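Local coordinates for protein phosphonate monoester hydrolase (Ruegeria pomeroyi, PDB 4UPK) that belongs to the sulfatase family of the alkaline phosphatase clan and is an alpha/beta enzyme seen as an assembly of four chains, at residues A[39-44]-A[60-65]; A[122-127]-A[226-231]; A[173-178]-A[204-209]; A[411-416]-A[422-427]; A[445-448]-A[453-456]. All blocks are in the same frame, centred on the assembly; numbering follows the deposited sequence.

Interaction 1: A[39-44]-A[60-65]; sequences IIIDQL and PHLRAL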
# COMPACT_ATOMS: atom_id res chain seq x y z
N ILE A 39 23.34 16.02 15.77
CA ILE A 39 22.88 16.50 17.08
C ILE A 39 21.99 17.72 16.88
O ILE A 39 22.39 18.66 16.19
CB ILE A 39 23.99 16.79 18.15
CG1 ILE A 39 24.95 15.61 18.34
CG2 ILE A 39 23.37 17.24 19.53
CD1 ILE A 39 26.18 15.96 19.22
N ILE A 40 20.81 17.70 17.54
CA ILE A 40 19.85 18.79 17.57
C ILE A 40 19.55 19.13 19.03
O ILE A 40 19.04 18.29 19.79
CB ILE A 40 18.54 18.51 16.73
CG1 ILE A 40 18.86 18.24 15.24
CG2 ILE A 40 17.52 19.67 16.89
CD1 ILE A 40 17.69 17.86 14.38
N ILE A 41 19.89 20.37 19.41
CA ILE A 41 19.63 20.91 20.74
C ILE A 41 18.29 21.65 20.57
O ILE A 41 18.14 22.41 19.62
CB ILE A 41 20.78 21.86 21.23
CG1 ILE A 41 22.14 21.14 21.29
CG2 ILE A 41 20.46 22.50 22.60
CD1 ILE A 41 23.37 22.10 21.32
N ASP A 42 17.31 21.40 21.45
CA ASP A 42 16.03 22.09 21.38
C ASP A 42 16.17 23.46 22.09
O ASP A 42 16.75 23.56 23.19
CB ASP A 42 14.94 21.25 22.07
CG ASP A 42 13.55 21.34 21.48
OD1 ASP A 42 12.94 22.42 21.58
OD2 ASP A 42 13.04 20.31 20.97
N GLN A 43 15.67 24.52 21.41
CA GLN A 43 15.53 25.91 21.88
C GLN A 43 16.78 26.74 22.15
O GLN A 43 16.65 27.80 22.75
CB GLN A 43 14.53 25.97 23.06
CG GLN A 43 13.36 26.91 22.83
CD GLN A 43 12.07 26.46 23.50
OE1 GLN A 43 11.65 27.00 24.51
NE2 GLN A 43 11.41 25.47 22.92
N LEU A 44 17.98 26.31 21.70
CA LEU A 44 19.23 27.08 21.88
C LEU A 44 19.34 28.27 20.89
O LEU A 44 19.33 28.06 19.67
CB LEU A 44 20.50 26.20 21.88
CG LEU A 44 21.85 26.87 22.31
CD1 LEU A 44 21.83 27.32 23.75
CD2 LEU A 44 23.04 25.97 22.03
N PRO A 60 32.25 25.88 25.95
CA PRO A 60 33.56 25.52 25.40
C PRO A 60 33.62 24.42 24.37
O PRO A 60 34.45 24.52 23.47
CB PRO A 60 34.39 25.18 26.65
CG PRO A 60 33.39 24.78 27.65
CD PRO A 60 32.28 25.75 27.43
N HIS A 61 32.81 23.36 24.52
CA HIS A 61 32.84 22.23 23.60
C HIS A 61 32.25 22.55 22.24
O HIS A 61 32.83 22.19 21.22
CB HIS A 61 32.27 20.95 24.23
CG HIS A 61 33.09 20.47 25.38
ND1 HIS A 61 34.31 19.87 25.17
CD2 HIS A 61 32.84 20.53 26.70
CE1 HIS A 61 34.76 19.55 26.38
NE2 HIS A 61 33.90 19.93 27.33
N LEU A 62 31.15 23.32 22.24
CA LEU A 62 30.50 23.81 21.01
C LEU A 62 31.40 24.85 20.31
O LEU A 62 31.49 24.86 19.09
CB LEU A 62 29.10 24.40 21.32
CG LEU A 62 28.03 23.37 21.74
CD1 LEU A 62 26.87 24.05 22.45
CD2 LEU A 62 27.52 22.57 20.55
N ARG A 63 32.08 25.68 21.09
CA ARG A 63 33.00 26.70 20.56
C ARG A 63 34.31 26.07 20.07
O ARG A 63 34.90 26.56 19.11
CB ARG A 63 33.25 27.81 21.59
CG ARG A 63 32.09 28.79 21.68
CD ARG A 63 32.16 29.74 22.86
NE ARG A 63 30.87 30.40 23.08
CZ ARG A 63 30.45 30.90 24.24
NH1 ARG A 63 31.23 30.84 25.32
NH2 ARG A 63 29.26 31.47 24.33
N ALA A 64 34.74 24.95 20.70
CA ALA A 64 35.93 24.22 20.26
C ALA A 64 35.63 23.54 18.94
O ALA A 64 36.47 23.60 18.04
CB ALA A 64 36.37 23.20 21.31
N LEU A 65 34.42 22.95 18.80
CA LEU A 65 33.99 22.31 17.55
C LEU A 65 33.90 23.32 16.42
O LEU A 65 34.38 23.03 15.32
CB LEU A 65 32.67 21.54 17.71
CG LEU A 65 32.14 20.81 16.46
CD1 LEU A 65 32.98 19.55 16.14
CD2 LEU A 65 30.67 20.49 16.60
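L62 of helix 60-67 points its isobutyl end at I41 and L44, two apolar side chains carried by the end of strand 35-41 and the loop that follows it. From CB the chain heads for the strand because CG lies anti to the carbonyl carbon (chi1 -69°), and L62 CB itself remains 6.2 Å from I41 CD1. L62 CG is closer but still short of touching, 4.8 Å from I41 CD1. Contact is made at the two methyls. CD1 lies 4.2 Å from I41 CD1 and 4.3 Å from L44 CD2, so it touches both partners, while CD2 is 4.2 Å from I41 CD1 and leaves L44 alone. L62 and I41 thus meet tip to tip, the delta methyl of the isoleucine being approached by both branches of the leucine. I41 CD1 and L44 CD2 are themselves only 3.9 Å apart, so together they offer L62 one continuous apolar surface. The touch is light, with van der Waals separations throughout and 81 Å² buried in total.

Helix 303-333 packs on the same side chains, with V320 and I324 against I41 and A317 against L44. Its D321 accepts bonds from the backbone N of both H61 and L62, which ties down the first turn of helix 60-67, and V344 of strand 340-346 also touches L62. This is helix-on-sheet packing against an inner strand, set between 234-239 and 340-346 in the central mixed sheet of the alkaline phosphatase-like alpha/beta fold.

Interaction 2: A[122-127]-A[226-231]; sequences GYLPLL and PAWAGQ
W228 presents its indole to two leucines one residue apart that both point at it, L126 of strand 125-127 and L124 two positions earlier in the chain. One contact is CH-pi. L126 CD1 stands over one face of the five-membered ring, 3.6 Å from its centroid and 11° off the ring normal. The leucine reaches that place with CG anti to its carbonyl carbon (chi1 -52°), which directs the isobutyl group out from the strand and down onto the indole.

Plain apolar contacts extend the patch toward the six-membered ring. L126 CD2 lies 3.7 Å from W228 CZ2, so both methyls of this leucine touch the indole, CD2 on the CZ2 side. L124 crosses the indole at about a right angle, and its CD2 is 4.0 Å from W228 CZ2. Nothing polar joins the two segments, and the tryptophan supplies half of the 139 Å² buried.

Backbone bonds shape the two supports. A type II turn from W228 to Q231 is closed by Q231 N to W228 O at 3.3 Å, with G230 taking the positive phi. On the other side, G122 ends helix 114-120 in a Schellman motif, and L126 is held by backbone bonds to strand 234-239.

The indole also reaches a neighbour: Y169 of the second subunit meets W228 edge-to-face, and S173 OG of that subunit accepts from A227 N. The contact therefore packs a helix-to-strand loop on strand 125-127, a parallel strand of the central alpha/beta sheet, at a subunit interface.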
# COMPACT_ATOMS: atom_id res chain seq x y z
N GLY A 122 21.96 2.15 3.05
CA GLY A 122 22.37 1.01 3.87
C GLY A 122 22.56 1.30 5.35
O GLY A 122 23.06 0.45 6.09
N TYR A 123 22.17 2.50 5.79
CA TYR A 123 22.29 2.92 7.18
C TYR A 123 21.07 2.56 8.02
O TYR A 123 19.93 2.63 7.53
CB TYR A 123 22.47 4.44 7.26
CG TYR A 123 23.83 4.94 6.82
CD1 TYR A 123 24.08 5.29 5.50
CD2 TYR A 123 24.86 5.12 7.74
CE1 TYR A 123 25.32 5.77 5.09
CE2 TYR A 123 26.11 5.59 7.35
CZ TYR A 123 26.34 5.91 6.02
OH TYR A 123 27.55 6.41 5.64
N LEU A 124 21.31 2.22 9.30
CA LEU A 124 20.23 2.02 10.25
C LEU A 124 20.22 3.32 11.07
O LEU A 124 21.17 3.57 11.82
CB LEU A 124 20.44 0.79 11.16
CG LEU A 124 19.32 0.52 12.19
CD1 LEU A 124 18.06 -0.02 11.54
CD2 LEU A 124 19.76 -0.44 13.24
N PRO A 125 19.21 4.21 10.87
CA PRO A 125 19.19 5.48 11.60
C PRO A 125 18.90 5.27 13.09
O PRO A 125 17.80 4.88 13.47
CB PRO A 125 18.11 6.31 10.87
CG PRO A 125 17.77 5.52 9.64
CD PRO A 125 18.04 4.10 9.98
N LEU A 126 19.91 5.48 13.93
CA LEU A 126 19.77 5.27 15.38
C LEU A 126 19.26 6.53 16.05
O LEU A 126 19.85 7.60 15.88
CB LEU A 126 21.10 4.82 16.00
CG LEU A 126 21.79 3.62 15.32
CD1 LEU A 126 23.23 3.51 15.75
CD2 LEU A 126 21.04 2.33 15.57
N LEU A 127 18.15 6.40 16.80
CA LEU A 127 17.55 7.53 17.50
C LEU A 127 17.76 7.53 19.00
O LEU A 127 17.35 6.60 19.70
CB LEU A 127 16.06 7.72 17.14
CG LEU A 127 15.29 8.86 17.83
CD1 LEU A 127 15.75 10.24 17.30
CD2 LEU A 127 13.79 8.69 17.61
N PRO A 226 29.66 2.19 21.50
CA PRO A 226 30.90 1.40 21.34
C PRO A 226 30.91 0.24 20.35
O PRO A 226 31.87 0.11 19.59
CB PRO A 226 31.22 0.95 22.77
CG PRO A 226 30.71 2.05 23.59
CD PRO A 226 29.43 2.49 22.93
N ALA A 227 29.86 -0.59 20.33
CA ALA A 227 29.76 -1.75 19.42
C ALA A 227 29.50 -1.33 17.94
O ALA A 227 29.75 -2.15 17.03
CB ALA A 227 28.70 -2.71 19.91
N TRP A 228 29.07 -0.06 17.69
CA TRP A 228 28.82 0.45 16.34
C TRP A 228 30.10 0.89 15.63
O TRP A 228 30.09 1.04 14.40
CB TRP A 228 27.76 1.58 16.32
CG TRP A 228 26.35 1.06 16.31
CD1 TRP A 228 25.53 0.91 17.39
CD2 TRP A 228 25.64 0.51 15.19
NE1 TRP A 228 24.34 0.33 17.01
CE2 TRP A 228 24.38 0.09 15.66
CE3 TRP A 228 25.94 0.37 13.82
CZ2 TRP A 228 23.41 -0.46 14.81
CZ3 TRP A 228 24.99 -0.20 12.98
CH2 TRP A 228 23.75 -0.62 13.48
N ALA A 229 31.19 1.11 16.39
CA ALA A 229 32.49 1.55 15.88
C ALA A 229 33.03 0.56 14.84
O ALA A 229 32.92 -0.66 15.02
CB ALA A 229 33.48 1.72 17.03
N GLY A 230 33.55 1.10 13.75
CA GLY A 230 34.07 0.29 12.64
C GLY A 230 33.10 0.21 11.49
O GLY A 230 33.51 0.32 10.33
N GLN A 231 31.81 0.02 11.80
CA GLN A 231 30.72 -0.03 10.82
C GLN A 231 30.25 1.39 10.52
O GLN A 231 30.55 2.31 11.29
CB GLN A 231 29.55 -0.88 11.35
CG GLN A 231 29.67 -2.37 11.02
CD GLN A 231 30.64 -3.17 11.87
OE1 GLN A 231 30.89 -2.88 13.06
NE2 GLN A 231 31.18 -4.24 11.29

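Interaction 3: A[173-178]-A[204-209]; sequences SHLKNR and PAMYRA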
# COMPACT_ATOMS: atom_id res chain seq x y z
N SER A 173 12.42 5.86 34.91
CA SER A 173 12.75 4.59 35.58
C SER A 173 14.14 4.67 36.24
O SER A 173 14.29 4.20 37.35
CB SER A 173 12.65 3.42 34.61
OG SER A 173 11.33 3.35 34.09
N HIS A 174 15.10 5.35 35.61
CA HIS A 174 16.44 5.62 36.15
C HIS A 174 16.28 6.37 37.50
O HIS A 174 16.87 5.97 38.50
CB HIS A 174 17.27 6.46 35.15
CG HIS A 174 18.66 6.80 35.64
ND1 HIS A 174 19.01 8.09 35.97
CD2 HIS A 174 19.70 5.98 35.89
CE1 HIS A 174 20.28 8.02 36.36
NE2 HIS A 174 20.72 6.77 36.36
N LEU A 175 15.39 7.38 37.53
CA LEU A 175 15.07 8.17 38.72
C LEU A 175 14.43 7.36 39.85
O LEU A 175 14.83 7.51 41.00
CB LEU A 175 14.22 9.42 38.37
CG LEU A 175 14.87 10.49 37.49
CD1 LEU A 175 13.84 11.48 37.01
CD2 LEU A 175 15.97 11.24 38.23
N LYS A 176 13.45 6.48 39.54
CA LYS A 176 12.82 5.63 40.55
C LYS A 176 13.83 4.64 41.13
O LYS A 176 13.88 4.46 42.35
CB LYS A 176 11.59 4.89 39.98
CG LYS A 176 10.34 5.76 39.91
CD LYS A 176 9.26 5.16 38.98
CE LYS A 176 8.25 6.19 38.50
NZ LYS A 176 7.44 6.76 39.61
N ASN A 177 14.66 4.01 40.25
CA ASN A 177 15.69 3.02 40.64
C ASN A 177 16.85 3.58 41.47
O ASN A 177 17.44 2.85 42.26
CB ASN A 177 16.21 2.25 39.42
CG ASN A 177 15.17 1.38 38.77
OD1 ASN A 177 14.18 0.97 39.39
ND2 ASN A 177 15.37 1.07 37.51
N ARG A 178 17.14 4.86 41.30
CA ARG A 178 18.18 5.56 42.03
C ARG A 178 17.63 6.05 43.35
O ARG A 178 18.38 6.54 44.20
CB ARG A 178 18.79 6.70 41.20
CG ARG A 178 19.63 6.17 40.04
CD ARG A 178 21.07 6.65 40.08
NE ARG A 178 21.94 5.67 40.72
CZ ARG A 178 23.27 5.71 40.70
NH1 ARG A 178 23.90 6.70 40.07
NH2 ARG A 178 23.98 4.77 41.31
N PRO A 204 17.77 24.34 43.12
CA PRO A 204 18.34 23.20 42.36
C PRO A 204 17.30 22.12 42.02
O PRO A 204 16.32 21.96 42.73
CB PRO A 204 19.44 22.67 43.29
CG PRO A 204 19.01 23.07 44.66
CD PRO A 204 18.31 24.40 44.49
N ALA A 205 17.49 21.39 40.93
CA ALA A 205 16.56 20.31 40.57
C ALA A 205 16.59 19.19 41.62
O ALA A 205 17.59 19.05 42.33
CB ALA A 205 16.90 19.77 39.19
N MET A 206 15.49 18.43 41.74
CA MET A 206 15.28 17.28 42.64
C MET A 206 16.41 16.24 42.45
O MET A 206 16.88 15.64 43.40
CB MET A 206 13.89 16.64 42.35
CG MET A 206 13.68 15.21 42.93
SD MET A 206 12.56 14.14 41.94
CE MET A 206 13.67 13.65 40.63
N TYR A 207 16.83 16.06 41.19
CA TYR A 207 17.88 15.12 40.77
C TYR A 207 19.26 15.78 40.74
O TYR A 207 19.39 16.97 40.42
CB TYR A 207 17.52 14.49 39.39
CG TYR A 207 17.02 15.49 38.38
CD1 TYR A 207 17.91 16.22 37.58
CD2 TYR A 207 15.65 15.73 38.22
CE1 TYR A 207 17.45 17.16 36.66
CE2 TYR A 207 15.19 16.69 37.32
CZ TYR A 207 16.09 17.40 36.53
OH TYR A 207 15.62 18.33 35.64
N ARG A 208 20.29 14.99 41.05
CA ARG A 208 21.69 15.44 40.99
C ARG A 208 22.07 15.54 39.51
O ARG A 208 21.38 14.95 38.67
CB ARG A 208 22.64 14.46 41.72
CG ARG A 208 22.35 14.36 43.22
CD ARG A 208 23.12 13.24 43.90
NE ARG A 208 24.53 13.57 44.04
CZ ARG A 208 25.53 12.71 43.92
NH1 ARG A 208 25.29 11.42 43.67
NH2 ARG A 208 26.79 13.12 44.04
N ALA A 209 23.13 16.31 39.19
CA ALA A 209 23.62 16.52 37.82
C ALA A 209 23.89 15.20 37.07
O ALA A 209 23.51 15.09 35.92
CB ALA A 209 24.87 17.39 37.82
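A small apolar contact joins helix 169-177 to the irregular chain before helix 213-224: L175 of the helix lies against M206 and Y207. L175 CD2 makes the closest touches, 3.8 Å from Y207 CB and 4.1 Å from M206 CE, so the leucine touches the root of the tyrosine and the far end of the methionine, crossing both side chains at a slant; L175 CD1 also approaches M206 CE. M206 starts out in another direction and returns because its chain bends at chi2 and chi3; its CE then also lies in the plane of the Y207 ring, at the edge. The ring is fixed from other sides as well, with A205 CB 3.6 Å above one face and W171 meeting it edge-to-face. Y207 CG sits between the backbone N and the carbonyl carbon (chi1 45°), which turns the ring away from L175 and leaves CB to make the contact.

Nearby, R208 forms a salt bridge with E210, and K176 makes a cation-pi contact with F182. On the helix's other side, N177 ND2 donates to L222 O of the second subunit. The contact is a helix-to-loop packing at the periphery of the alpha/beta domain, with the helix also serving the subunit interface.

Interaction 4: A[411-416]-A[422-427]; sequences DGRSLR and EAPSDW
R413 and W427 carry this contact, with D426 holding the guanidinium. Two nitrogens grip the aspartate end-on: NH1 of R413 donates to D426 O at 2.9 Å, and R413 NH2 makes a salt bridge with D426 OD1, also at 2.9 Å and fairly straight at 164°. Both acceptors lie close to the guanidinium plane, yet each oxygen is met from above its own carbonyl or carboxylate plane. A bend at chi3 (61°) turns the guanidinium so that W427 CE3 lies 4.0 Å above its centre; the two planes are 50° apart, too tilted for a stack. L415 crosses the indole at about a right angle, CD2 being 3.5 Å from W427 CZ2, and R413 O faces the ring edge, 3.7 Å from CH2.

Further out, W427 NE1 donates to P388 O, which helps to hold the indole's orientation. R413 N is held by D393, and S414 OG, which caps R416 N at 3.3 Å, also bonds to D400 of helix 394-402. The two segments flank helix 416-419, whose F418 meets W427 edge-to-face, while L415 reaches L372 and I374 of strand 372-375 and W427 leads on toward strand 431-436.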
# COMPACT_ATOMS: atom_id res chain seq x y z
N ASP A 411 13.08 20.73 -0.74
CA ASP A 411 13.17 22.16 -1.07
C ASP A 411 14.55 22.74 -0.76
O ASP A 411 14.96 23.71 -1.40
CB ASP A 411 12.10 22.96 -0.31
CG ASP A 411 10.67 22.64 -0.69
OD1 ASP A 411 10.37 22.59 -1.90
OD2 ASP A 411 9.84 22.50 0.22
N GLY A 412 15.22 22.16 0.24
CA GLY A 412 16.55 22.57 0.68
C GLY A 412 17.64 22.21 -0.29
O GLY A 412 17.46 21.36 -1.16
N ARG A 413 18.78 22.89 -0.15
CA ARG A 413 19.95 22.69 -0.99
C ARG A 413 21.17 22.34 -0.12
O ARG A 413 21.34 22.89 0.97
CB ARG A 413 20.23 23.95 -1.82
CG ARG A 413 19.18 24.22 -2.90
CD ARG A 413 19.47 25.46 -3.72
NE ARG A 413 20.75 25.39 -4.43
CZ ARG A 413 21.29 26.40 -5.10
NH1 ARG A 413 20.66 27.56 -5.18
NH2 ARG A 413 22.47 26.26 -5.68
N SER A 414 22.00 21.42 -0.62
CA SER A 414 23.22 20.97 0.05
C SER A 414 24.16 22.13 0.40
O SER A 414 24.42 23.01 -0.43
CB SER A 414 23.95 19.95 -0.82
OG SER A 414 25.12 19.47 -0.19
N LEU A 415 24.66 22.12 1.65
CA LEU A 415 25.60 23.11 2.16
C LEU A 415 27.04 22.69 1.91
O LEU A 415 27.96 23.40 2.33
CB LEU A 415 25.37 23.32 3.67
CG LEU A 415 24.04 23.91 4.10
CD1 LEU A 415 23.98 24.05 5.60
CD2 LEU A 415 23.78 25.25 3.44
N ARG A 416 27.24 21.54 1.23
CA ARG A 416 28.55 20.99 0.91
C ARG A 416 29.52 21.98 0.24
O ARG A 416 30.65 22.06 0.73
CB ARG A 416 28.45 19.65 0.17
CG ARG A 416 29.57 18.69 0.52
CD ARG A 416 29.38 17.39 -0.19
NE ARG A 416 30.60 16.58 -0.13
CZ ARG A 416 30.72 15.39 -0.71
NH1 ARG A 416 29.70 14.86 -1.38
NH2 ARG A 416 31.86 14.72 -0.62
N GLU A 422 33.88 27.61 -0.16
CA GLU A 422 33.27 28.15 -1.39
C GLU A 422 31.81 28.55 -1.16
O GLU A 422 31.37 28.56 -0.01
CB GLU A 422 33.41 27.20 -2.60
CG GLU A 422 34.12 25.87 -2.44
CD GLU A 422 35.54 25.77 -2.97
OE1 GLU A 422 36.11 26.80 -3.40
OE2 GLU A 422 36.06 24.63 -3.00
N ALA A 423 31.08 28.92 -2.23
CA ALA A 423 29.67 29.32 -2.19
C ALA A 423 29.07 29.29 -3.59
O ALA A 423 29.63 29.91 -4.50
CB ALA A 423 29.51 30.72 -1.58
N PRO A 424 27.93 28.60 -3.79
CA PRO A 424 27.31 28.59 -5.13
C PRO A 424 26.88 30.00 -5.57
O PRO A 424 26.45 30.79 -4.73
CB PRO A 424 26.09 27.67 -4.95
CG PRO A 424 26.38 26.86 -3.73
CD PRO A 424 27.14 27.81 -2.83
N SER A 425 27.05 30.32 -6.88
CA SER A 425 26.70 31.64 -7.43
C SER A 425 25.18 31.92 -7.47
O SER A 425 24.78 33.09 -7.45
CB SER A 425 27.31 31.84 -8.81
OG SER A 425 28.71 31.62 -8.80
N ASP A 426 24.35 30.86 -7.51
CA ASP A 426 22.89 30.96 -7.55
C ASP A 426 22.25 30.68 -6.15
O ASP A 426 21.08 30.30 -6.06
CB ASP A 426 22.34 30.02 -8.63
CG ASP A 426 22.61 28.53 -8.40
OD1 ASP A 426 23.48 28.19 -7.54
OD2 ASP A 426 21.97 27.70 -9.10
N TRP A 427 23.02 30.89 -5.06
CA TRP A 427 22.56 30.67 -3.69
C TRP A 427 21.51 31.69 -3.29
O TRP A 427 21.37 32.74 -3.92
CB TRP A 427 23.74 30.68 -2.69
CG TRP A 427 23.40 30.08 -1.36
CD1 TRP A 427 23.15 30.74 -0.19
CD2 TRP A 427 23.21 28.68 -1.08
NE1 TRP A 427 22.75 29.85 0.78
CE2 TRP A 427 22.79 28.58 0.27
CE3 TRP A 427 23.32 27.51 -1.84
CZ2 TRP A 427 22.51 27.34 0.87
CZ3 TRP A 427 23.03 26.29 -1.25
CH2 TRP A 427 22.65 26.21 0.10

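Interaction 5: A[445-448]-A[453-456]; sequences LWQQ and GPSA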
# COMPACT_ATOMS: atom_id res chain seq x y z
N LEU A 445 -5.63 32.14 20.64
CA LEU A 445 -5.87 33.51 21.07
C LEU A 445 -6.00 34.47 19.88
O LEU A 445 -6.83 35.36 19.92
CB LEU A 445 -4.81 34.00 22.11
CG LEU A 445 -4.75 33.23 23.44
CD1 LEU A 445 -3.47 33.54 24.20
CD2 LEU A 445 -5.90 33.56 24.32
N TRP A 446 -5.23 34.24 18.80
CA TRP A 446 -5.29 35.02 17.54
C TRP A 446 -6.63 34.80 16.84
O TRP A 446 -7.19 35.76 16.32
CB TRP A 446 -4.17 34.59 16.59
CG TRP A 446 -2.79 34.94 17.08
CD1 TRP A 446 -2.16 36.14 16.96
CD2 TRP A 446 -1.85 34.05 17.70
NE1 TRP A 446 -0.90 36.07 17.49
CE2 TRP A 446 -0.67 34.79 17.93
CE3 TRP A 446 -1.91 32.71 18.11
CZ2 TRP A 446 0.45 34.23 18.55
CZ3 TRP A 446 -0.80 32.16 18.74
CH2 TRP A 446 0.36 32.92 18.97
N GLN A 447 -7.14 33.55 16.83
CA GLN A 447 -8.43 33.19 16.20
C GLN A 447 -9.57 33.82 16.94
O GLN A 447 -10.51 34.31 16.30
CB GLN A 447 -8.64 31.68 16.17
CG GLN A 447 -7.90 31.00 15.04
CD GLN A 447 -8.26 29.55 14.95
OE1 GLN A 447 -7.68 28.70 15.63
NE2 GLN A 447 -9.20 29.23 14.08
N GLN A 448 -9.50 33.81 18.30
CA GLN A 448 -10.51 34.37 19.19
C GLN A 448 -10.60 35.89 19.03
O GLN A 448 -11.70 36.43 19.01
CB GLN A 448 -10.18 34.03 20.66
CG GLN A 448 -10.46 32.59 21.05
CD GLN A 448 -9.75 32.21 22.32
OE1 GLN A 448 -9.99 32.78 23.39
NE2 GLN A 448 -8.89 31.20 22.25
N GLY A 453 -10.68 31.43 10.50
CA GLY A 453 -10.76 29.98 10.66
C GLY A 453 -9.45 29.25 10.46
O GLY A 453 -8.43 29.88 10.14
N PRO A 454 -9.46 27.90 10.59
CA PRO A 454 -8.20 27.13 10.49
C PRO A 454 -7.56 26.93 9.10
O PRO A 454 -6.55 26.22 9.00
CB PRO A 454 -8.52 25.83 11.22
CG PRO A 454 -9.98 25.64 11.01
CD PRO A 454 -10.59 27.02 10.98
N SER A 455 -8.14 27.55 8.05
CA SER A 455 -7.61 27.56 6.69
C SER A 455 -6.82 28.88 6.47
O SER A 455 -6.12 29.01 5.48
CB SER A 455 -8.74 27.46 5.66
OG SER A 455 -9.19 26.12 5.50
N ALA A 456 -6.96 29.84 7.40
CA ALA A 456 -6.34 31.18 7.31
C ALA A 456 -5.36 31.51 8.46
O ALA A 456 -5.12 32.69 8.75
CB ALA A 456 -7.42 32.24 7.20
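Q447 meets the G453-P454 peptide through its side-chain nitrogen alone. The contact across the segments is van der Waals in kind. Q447 NE2 sits almost straight above the carbonyl carbon of G453, 3.6 Å from G453 C and 3.7 Å from P454 N, so the amide end rests on the flat face of the peptide bond. Its own plane is tilted by about 55° to that peptide, which excludes a parallel stack. P454 adds only the near side of its ring, with CD 4.1 Å from Q447 NE2. The glutamine gets there with CG anti to its carbonyl carbon (chi1 -80°) and an extended chain beyond.

Hydrogen bonds to main chain outside the two segments decide how the amide is turned. Q447 OE1 accepts from two backbone nitrogens, those of E439 and T444, and Q447 NE2 donates to F452 O. Both OE1 and NE2 of this buried amide thus have main-chain partners, and its rotation is set. On the loop side, A456 N bonds to G453 O at 3.1 Å and closes a type I turn.

Contacts with the third subunit include P454 packing on L523 of that chain and a hydrogen bond between S455 OG and its H519 NE2. Short helix 445-450, lodged against helix 280-286 by W446, follows strand 431-436 and precedes strand 458-463, and the turn lies on the way from helix to strand.

In the fold
Interactions 1 and 2 both reach the central mixed sheet, with centres 22 Å apart and nearest atoms about 8 Å apart. Along the chain, interaction 3 falls between the two segments of interaction 2; their centres are 29 Å apart within one subunit, yet both touch the second subunit, where residues 226-231 of one chain meet 173-178 of the other. Interaction 4 sits 23 Å from interaction 1, centre to centre, and follows the strands of the central sheet along the chain. Interaction 5, 36 Å from interaction 4 between centres, lies in the chain between strands 431-436 and 458-463 of the four-stranded antiparallel sheet and faces the third subunit. Interactions 2 and 5, 45 Å apart between centres, lie on opposite sides of the chain's centre.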